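Local structure of beta-glucosidase (Saccharopolyspora erythraea D, 5M6G) at residues 63-67 against 366-370; 121-125 against 377-383; 499-503 against 541-545. The protein probably hydrolyses terminal, non-reducing beta-D-glucosyl residues to release beta-D-glucose, as a member of glycosyl hydrolase family 3. All blocks are in the same frame, centred on the assembly; numbering follows the deposited sequence.

Contact 1: 63-67 against 366-370; sequences KLGQM and IDDAN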
loop_
_atom_site.group_PDB
_atom_site.type_symbol
_atom_site.label_atom_id
_atom_site.label_comp_id
_atom_site.label_asym_id
_atom_site.label_seq_id
_atom_site.Cartn_x
_atom_site.Cartn_y
_atom_site.Cartn_z
ATOM N N LYS A 63 -11.868 -24.539 -14.418
ATOM C CA LYS A 63 -11.890 -24.126 -13.019
ATOM C C LYS A 63 -10.481 -23.953 -12.465
ATOM O O LYS A 63 -10.229 -23.040 -11.669
ATOM C CB LYS A 63 -12.673 -25.155 -12.189
ATOM C CG LYS A 63 -14.167 -25.197 -12.484
ATOM C CD LYS A 63 -14.860 -26.304 -11.683
ATOM C CE LYS A 63 -16.296 -26.516 -12.159
ATOM N NZ LYS A 63 -16.877 -27.722 -11.469
ATOM N N LEU A 64 -9.551 -24.823 -12.858
ATOM C CA LEU A 64 -8.176 -24.665 -12.403
ATOM C C LEU A 64 -7.583 -23.370 -12.934
ATOM O O LEU A 64 -6.928 -22.623 -12.194
ATOM C CB LEU A 64 -7.331 -25.857 -12.843
ATOM C CG LEU A 64 -7.850 -27.206 -12.326
ATOM C CD1 LEU A 64 -7.029 -28.335 -12.915
ATOM C CD2 LEU A 64 -7.835 -27.260 -10.782
ATOM N N GLY A 65 -7.835 -23.075 -14.211
ATOM C CA GLY A 65 -7.348 -21.834 -14.790
ATOM C C GLY A 65 -7.802 -20.609 -14.027
ATOM O O GLY A 65 -7.019 -19.681 -13.814
ATOM N N GLN A 66 -9.071 -20.583 -13.601
ATOM C CA GLN A 66 -9.579 -19.407 -12.900
ATOM C C GLN A 66 -8.823 -19.135 -11.611
ATOM O O GLN A 66 -8.816 -17.994 -11.149
ATOM C CB GLN A 66 -11.069 -19.540 -12.575
ATOM C CG GLN A 66 -12.002 -19.372 -13.756
ATOM C CD GLN A 66 -11.878 -18.009 -14.391
ATOM O OE1 GLN A 66 -12.145 -16.986 -13.756
ATOM N NE2 GLN A 66 -11.463 -17.983 -15.652
ATOM N N MET A 67 -8.188 -20.149 -11.025
ATOM C CA MET A 67 -7.497 -19.984 -9.753
ATOM C C MET A 67 -6.093 -19.410 -9.908
ATOM O O MET A 67 -5.409 -19.200 -8.903
ATOM C CB MET A 67 -7.455 -21.328 -9.022
ATOM C CG MET A 67 -8.844 -21.790 -8.603
ATOM S SD MET A 67 -8.890 -23.469 -7.942
ATOM C CE MET A 67 -7.918 -23.239 -6.450
ATOM N N ILE A 366 -12.094 -26.760 -5.098
ATOM C CA ILE A 366 -11.978 -26.062 -6.378
ATOM C C ILE A 366 -13.253 -25.286 -6.680
ATOM O O ILE A 366 -13.211 -24.167 -7.213
ATOM C CB ILE A 366 -11.654 -27.064 -7.505
ATOM C CG1 ILE A 366 -10.376 -27.850 -7.198
ATOM C CG2 ILE A 366 -11.578 -26.350 -8.868
ATOM C CD1 ILE A 366 -9.143 -26.989 -6.938
ATOM N N ASP A 367 -14.413 -25.877 -6.374
ATOM C CA ASP A 367 -15.676 -25.199 -6.651
ATOM C C ASP A 367 -15.859 -23.993 -5.744
ATOM O O ASP A 367 -16.366 -22.951 -6.178
ATOM C CB ASP A 367 -16.853 -26.164 -6.484
ATOM C CG ASP A 367 -16.996 -27.138 -7.644
ATOM O OD1 ASP A 367 -16.331 -26.952 -8.682
ATOM O OD2 ASP A 367 -17.795 -28.096 -7.510
ATOM N N ASP A 368 -15.469 -24.117 -4.474
ATOM C CA ASP A 368 -15.541 -22.969 -3.580
ATOM C C ASP A 368 -14.674 -21.824 -4.098
ATOM O O ASP A 368 -15.110 -20.668 -4.136
ATOM C CB ASP A 368 -15.119 -23.382 -2.167
ATOM C CG ASP A 368 -14.921 -22.201 -1.252
ATOM O OD1 ASP A 368 -15.917 -21.520 -0.945
ATOM O OD2 ASP A 368 -13.771 -21.958 -0.830
ATOM N N ALA A 369 -13.440 -22.127 -4.514
ATOM C CA ALA A 369 -12.565 -21.073 -5.021
ATOM C C ALA A 369 -13.163 -20.431 -6.262
ATOM O O ALA A 369 -13.138 -19.202 -6.415
ATOM C CB ALA A 369 -11.176 -21.638 -5.324
ATOM N N ASN A 370 -13.736 -21.245 -7.153
ATOM C CA ASN A 370 -14.298 -20.678 -8.375
ATOM C C ASN A 370 -15.545 -19.867 -8.092
ATOM O O ASN A 370 -15.751 -18.817 -8.698
ATOM C CB ASN A 370 -14.601 -21.776 -9.375
ATOM C CG ASN A 370 -13.444 -22.033 -10.271
ATOM O OD1 ASN A 370 -13.455 -21.635 -11.436
ATOM N ND2 ASN A 370 -12.397 -22.642 -9.721
#
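The carboxamide of Asn-370 lies between Lys-63 and Gln-66: Lys-63 CB sits on one side of its plane, 3.7 Å from Asn-370 CG, and Gln-66 CB packs on the opposite side, 3.4 Å from Asn-370 OD1. At the nitrogen edge, ND2 makes two bonds. One runs within the amide plane to Lys-63 O (2.9 Å, 166°), although the donor stands above the plane of that carbonyl; the other goes back to Ile-366 O at 3.0 Å. Ile-366 O also takes the helical bond from Asn-370 N, on the other face of its carbonyl. Two oxygens thus fix the rotation of the buried amide. In the N-terminal, TIM-barrel domain this ties helix 60-66, which leads into strand 68-71, to helix 363-379. Beyond CG the Lys-63 chain is fully extended, carrying NZ past Asn-370 to the partly exposed Asp-367; there it forms a salt bridge with the syn side of OD1 at 2.9 Å, 20° out of the carboxylate plane. Toward Met-67 the contact turns apolar. Met-67 bends at its last torsion (chi3 65°), which lays SD 3.7 Å from Ile-366 CD1 and CE 3.8 Å from Ala-369 CB, while helix 345-357 covers Leu-64, Met-67 and Ile-366.

Contact 2: 121-125 against 377-383; sequences GIPLI and KFELGLF
This is a largely apolar, buried contact between the end of helix 363-379 and the loop that leads from helix 101-116 into barrel strand 125-128, with Pro-123 as its centre. Its CD sits over one face of the Phe-383 ring in a CH-pi contact, 3.5 Å from the centroid and 12° off the ring normal. Phe-378 CE1 covers the opposite face, so the ring is held between proline and phenylalanine. Pro-123 CG meanwhile packs on Leu-382 CB at 3.6 Å. The chain can turn back to deliver Leu-382 and Phe-383 because the helix closes in a Schellman motif, Gly-381 taking the positive phi. Further along, Ile-125 has CG1 opposite its backbone N (chi1 -167°), which carries CD1 to Leu-380 CD1 at 3.5 Å. Leu-382 also touches Asp-175, a magnesium ligand. Through this apolar layer runs the extended chain of Lys-377, its CE 3.8 Å from Ile-125 CG2, to donate from NZ to Pro-123 O at 2.8 Å. Gln-66 OE1 and Gly-86 O accept from the same nitrogen. Three carbonyl oxygens accepting from one nitrogen are consistent with a protonated amine, whose charge their dipoles would probably compensate, as no carboxylate is among the three.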
loop_
_atom_site.group_PDB
_atom_site.type_symbol
_atom_site.label_atom_id
_atom_site.label_comp_id
_atom_site.label_asym_id
_atom_site.label_seq_id
_atom_site.Cartn_x
_atom_site.Cartn_y
_atom_site.Cartn_z
ATOM N N GLY A 121 -15.593 -17.399 -22.779
ATOM C CA GLY A 121 -15.491 -15.952 -22.773
ATOM C C GLY A 121 -15.503 -15.337 -21.391
ATOM O O GLY A 121 -16.020 -14.225 -21.220
ATOM N N ILE A 122 -14.967 -16.037 -20.393
ATOM C CA ILE A 122 -14.882 -15.503 -19.034
ATOM C C ILE A 122 -13.896 -14.342 -19.019
ATOM O O ILE A 122 -12.709 -14.539 -19.309
ATOM C CB ILE A 122 -14.446 -16.570 -18.024
ATOM C CG1 ILE A 122 -15.486 -17.695 -17.951
ATOM C CG2 ILE A 122 -14.220 -15.926 -16.653
ATOM C CD1 ILE A 122 -15.074 -18.821 -17.012
ATOM N N PRO A 123 -14.325 -13.135 -18.670
ATOM C CA PRO A 123 -13.401 -12.003 -18.722
ATOM C C PRO A 123 -12.328 -12.132 -17.656
ATOM O O PRO A 123 -12.520 -12.751 -16.599
ATOM C CB PRO A 123 -14.304 -10.786 -18.482
ATOM C CG PRO A 123 -15.470 -11.329 -17.735
ATOM C CD PRO A 123 -15.654 -12.754 -18.165
ATOM N N LEU A 124 -11.168 -11.574 -17.982
ATOM C CA LEU A 124 -10.052 -11.517 -17.053
ATOM C C LEU A 124 -10.318 -10.482 -15.966
ATOM O O LEU A 124 -11.000 -9.477 -16.191
ATOM C CB LEU A 124 -8.788 -11.138 -17.818
ATOM C CG LEU A 124 -7.421 -11.516 -17.291
ATOM C CD1 LEU A 124 -7.271 -13.019 -17.311
ATOM C CD2 LEU A 124 -6.393 -10.860 -18.196
ATOM N N ILE A 125 -9.763 -10.721 -14.778
ATOM C CA ILE A 125 -9.658 -9.693 -13.744
ATOM C C ILE A 125 -8.179 -9.353 -13.603
ATOM O O ILE A 125 -7.322 -10.248 -13.595
ATOM C CB ILE A 125 -10.297 -10.145 -12.411
ATOM C CG1 ILE A 125 -10.474 -8.969 -11.443
ATOM C CG2 ILE A 125 -9.507 -11.278 -11.742
ATOM C CD1 ILE A 125 -11.253 -9.339 -10.183
ATOM N N LYS A 377 -16.093 -11.392 -10.275
ATOM C CA LYS A 377 -16.089 -10.970 -11.677
ATOM C C LYS A 377 -17.473 -10.498 -12.123
ATOM O O LYS A 377 -17.592 -9.475 -12.807
ATOM C CB LYS A 377 -15.581 -12.102 -12.569
ATOM C CG LYS A 377 -14.100 -12.409 -12.376
ATOM C CD LYS A 377 -13.611 -13.444 -13.392
ATOM C CE LYS A 377 -12.104 -13.575 -13.379
ATOM N NZ LYS A 377 -11.614 -14.427 -14.507
ATOM N N PHE A 378 -18.536 -11.219 -11.747
ATOM C CA PHE A 378 -19.882 -10.758 -12.096
ATOM C C PHE A 378 -20.235 -9.464 -11.377
ATOM O O PHE A 378 -20.813 -8.548 -11.977
ATOM C CB PHE A 378 -20.925 -11.823 -11.769
ATOM C CG PHE A 378 -20.979 -12.941 -12.769
ATOM C CD1 PHE A 378 -21.575 -12.750 -14.008
ATOM C CD2 PHE A 378 -20.442 -14.182 -12.463
ATOM C CE1 PHE A 378 -21.621 -13.785 -14.942
ATOM C CE2 PHE A 378 -20.493 -15.221 -13.379
ATOM C CZ PHE A 378 -21.078 -15.013 -14.630
ATOM N N GLU A 379 -19.916 -9.376 -10.087
ATOM C CA GLU A 379 -20.233 -8.169 -9.336
ATOM C C GLU A 379 -19.504 -6.966 -9.910
ATOM O O GLU A 379 -20.066 -5.872 -9.991
ATOM C CB GLU A 379 -19.887 -8.361 -7.854
ATOM C CG GLU A 379 -20.839 -9.327 -7.135
ATOM C CD GLU A 379 -20.373 -9.710 -5.733
ATOM O OE1 GLU A 379 -19.156 -9.625 -5.447
ATOM O OE2 GLU A 379 -21.224 -10.123 -4.918
ATOM N N LEU A 380 -18.264 -7.160 -10.350
ATOM C CA LEU A 380 -17.503 -6.059 -10.930
ATOM C C LEU A 380 -18.036 -5.627 -12.285
ATOM O O LEU A 380 -17.539 -4.641 -12.830
ATOM C CB LEU A 380 -16.030 -6.452 -11.059
ATOM C CG LEU A 380 -15.252 -6.325 -9.751
ATOM C CD1 LEU A 380 -13.935 -7.066 -9.846
ATOM C CD2 LEU A 380 -15.015 -4.847 -9.438
ATOM N N GLY A 381 -19.019 -6.340 -12.835
ATOM C CA GLY A 381 -19.590 -5.979 -14.114
ATOM C C GLY A 381 -18.756 -6.375 -15.306
ATOM O O GLY A 381 -19.029 -5.907 -16.411
ATOM N N LEU A 382 -17.772 -7.261 -15.118
ATOM C CA LEU A 382 -16.827 -7.586 -16.186
ATOM C C LEU A 382 -17.487 -8.331 -17.336
ATOM O O LEU A 382 -16.985 -8.283 -18.467
ATOM C CB LEU A 382 -15.670 -8.418 -15.628
ATOM C CG LEU A 382 -14.726 -7.638 -14.706
ATOM C CD1 LEU A 382 -13.674 -8.567 -14.087
ATOM C CD2 LEU A 382 -14.058 -6.503 -15.469
ATOM N N PHE A 383 -18.580 -9.050 -17.073
ATOM C CA PHE A 383 -19.262 -9.759 -18.148
ATOM C C PHE A 383 -20.087 -8.819 -19.017
ATOM O O PHE A 383 -20.488 -9.204 -20.121
ATOM C CB PHE A 383 -20.169 -10.863 -17.581
ATOM C CG PHE A 383 -19.431 -12.073 -17.066
ATOM C CD1 PHE A 383 -18.848 -12.073 -15.805
ATOM C CD2 PHE A 383 -19.345 -13.226 -17.836
ATOM C CE1 PHE A 383 -18.183 -13.198 -15.323
ATOM C CE2 PHE A 383 -18.682 -14.353 -17.363
ATOM C CZ PHE A 383 -18.100 -14.344 -16.111
#

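Contact 3: 499-503 against 541-545; sequences GETPY and GRPLD
Glu-500 reaches across to Gly-541, Arg-542 and Leu-544 with a side chain that has CG opposite its own carbonyl carbon and runs straight on from there. Beyond CB, the first atom to meet the other segment is CG, 4.1 Å from Leu-544 CD2; the same methyl also flanks CD, while the other branch of Leu-544 rests CD1 on Gly-499 CA. At the tip the carboxylate divides its work. OE1 is approached nearly along its C-O bond by Gly-541 N, at 2.7 Å and 163°, and also receives the hydroxyl of Tyr-503, OH to OE1 2.6 Å, on the syn side but well out of the carboxylate plane. OE2 forms a salt bridge with Arg-542, side-on: Arg-542 NE lies 2.9 Å and Arg-542 NH2 3.0 Å from Glu-500 OE2, both bonds somewhat bent, with the guanidinium turned 60° from the carboxylate plane. Four donor bonds therefore hold this one carboxylate, which would be expected to favour its charged form. Because Gly-541 carries no side chain, Tyr-503 OH can settle against its CA. Arg-542 NH2 lies obliquely by the ring, 3.3 Å from Tyr-503 CZ, without a hydrogen bond to the hydroxyl, and is also bonded to Gly-508 O; NH1 donates to Asp-188 O in the N-terminal domain, so the arginine links the two domains. The side chain of Tyr-503 is about 7 Å from that of the sorbitol-binding Arg-192 but about 13 Å from the sorbitol, so the cluster lies near the pocket without lining it. Both segments leave the C-terminal ends of neighbouring parallel strands, 493-499 and 534-539, of the mixed sheet in the C-terminal domain, strands joined through helix 518-528 in a beta-alpha-beta crossover, with helix 441-445 touching Thr-501 and Pro-502.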
loop_
_atom_site.group_PDB
_atom_site.type_symbol
_atom_site.label_atom_id
_atom_site.label_comp_id
_atom_site.label_asym_id
_atom_site.label_seq_id
_atom_site.Cartn_x
_atom_site.Cartn_y
_atom_site.Cartn_z
ATOM N N GLY A 499 16.126 12.157 6.386
ATOM C CA GLY A 499 15.393 10.924 6.619
ATOM C C GLY A 499 15.814 9.811 5.664
ATOM O O GLY A 499 16.981 9.706 5.273
ATOM N N GLU A 500 14.844 8.972 5.297
ATOM C CA GLU A 500 15.149 7.756 4.562
ATOM C C GLU A 500 15.030 7.964 3.058
ATOM O O GLU A 500 14.362 8.883 2.587
ATOM C CB GLU A 500 14.206 6.630 4.988
ATOM C CG GLU A 500 14.113 6.429 6.487
ATOM C CD GLU A 500 13.264 5.216 6.841
ATOM O OE1 GLU A 500 12.022 5.289 6.720
ATOM O OE2 GLU A 500 13.859 4.183 7.213
ATOM N N THR A 501 15.685 7.085 2.309
ATOM C CA THR A 501 15.480 6.902 0.880
ATOM C C THR A 501 14.521 5.732 0.651
ATOM O O THR A 501 14.224 4.972 1.582
ATOM C CB THR A 501 16.824 6.661 0.190
ATOM O OG1 THR A 501 17.473 5.547 0.800
ATOM C CG2 THR A 501 17.724 7.913 0.305
ATOM N N PRO A 502 13.984 5.575 -0.563
ATOM C CA PRO A 502 12.860 4.643 -0.754
ATOM C C PRO A 502 13.240 3.177 -0.585
ATOM O O PRO A 502 14.344 2.747 -0.927
ATOM C CB PRO A 502 12.408 4.923 -2.193
ATOM C CG PRO A 502 12.842 6.345 -2.464
ATOM C CD PRO A 502 14.141 6.481 -1.725
ATOM N N TYR A 503 12.286 2.401 -0.069
ATOM C CA TYR A 503 12.443 0.957 0.074
ATOM C C TYR A 503 11.057 0.321 0.109
ATOM O O TYR A 503 10.046 1.001 0.291
ATOM C CB TYR A 503 13.217 0.602 1.347
ATOM C CG TYR A 503 12.617 1.249 2.574
ATOM C CD1 TYR A 503 11.531 0.672 3.229
ATOM C CD2 TYR A 503 13.119 2.453 3.061
ATOM C CE1 TYR A 503 10.966 1.268 4.343
ATOM C CE2 TYR A 503 12.564 3.060 4.173
ATOM C CZ TYR A 503 11.485 2.460 4.810
ATOM O OH TYR A 503 10.921 3.063 5.905
ATOM N N GLY A 541 9.647 6.540 6.566
ATOM C CA GLY A 541 8.526 5.628 6.679
ATOM C C GLY A 541 8.152 5.214 8.088
ATOM O O GLY A 541 7.274 4.363 8.265
ATOM N N ARG A 542 8.757 5.818 9.102
ATOM C CA ARG A 542 8.631 5.319 10.464
ATOM C C ARG A 542 9.320 6.307 11.391
ATOM O O ARG A 542 10.090 7.150 10.915
ATOM C CB ARG A 542 9.285 3.949 10.584
ATOM C CG ARG A 542 10.706 3.959 10.033
ATOM C CD ARG A 542 11.311 2.568 9.984
ATOM N NE ARG A 542 12.136 2.421 8.791
ATOM C CZ ARG A 542 12.599 1.265 8.328
ATOM N NH1 ARG A 542 12.325 0.118 8.963
ATOM N NH2 ARG A 542 13.316 1.255 7.211
ATOM N N PRO A 543 9.096 6.234 12.700
ATOM C CA PRO A 543 9.963 6.973 13.624
ATOM C C PRO A 543 11.423 6.621 13.368
ATOM O O PRO A 543 11.753 5.497 12.982
ATOM C CB PRO A 543 9.501 6.494 15.009
ATOM C CG PRO A 543 8.068 6.052 14.788
ATOM C CD PRO A 543 8.069 5.439 13.408
ATOM N N LEU A 544 12.295 7.612 13.557
ATOM C CA LEU A 544 13.735 7.426 13.484
ATOM C C LEU A 544 14.343 7.744 14.843
ATOM O O LEU A 544 13.783 8.515 15.624
ATOM C CB LEU A 544 14.370 8.319 12.404
ATOM C CG LEU A 544 13.897 8.099 10.972
ATOM C CD1 LEU A 544 14.664 9.045 10.024
ATOM C CD2 LEU A 544 14.042 6.635 10.540
ATOM N N ASP A 545 15.500 7.147 15.113
ATOM C CA ASP A 545 16.147 7.242 16.424
ATOM C C ASP A 545 16.900 8.568 16.516
ATOM O O ASP A 545 18.028 8.689 16.033
ATOM C CB ASP A 545 17.073 6.050 16.618
ATOM C CG ASP A 545 17.535 5.888 18.053
ATOM O OD1 ASP A 545 17.061 6.634 18.941
ATOM O OD2 ASP A 545 18.367 4.989 18.286
#

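Overall arrangement
All three contacts are mainly buried, yet no two are alike in chemistry. Contacts 1 and 2 share helix 363-379, using its early turns and its C-terminal end, and their segments alternate along the chain; their centres are 14 Å apart, and they are joined through Lys-377 and Gln-66. Contact 1 mixes a hydrogen-bonded carboxamide, a salt bridge at its partly exposed margin and apolar packing, whereas contact 2 relies on proline, aromatic and aliphatic surfaces around one amine. Contact 3 lies on the opposite side of the chain's centre, its own centre about 40 Å from theirs, in the C-terminal domain, where loops rather than helices meet and a dense charged and hydrogen-bonded cluster predominates over apolar packing, which is limited to Leu-544.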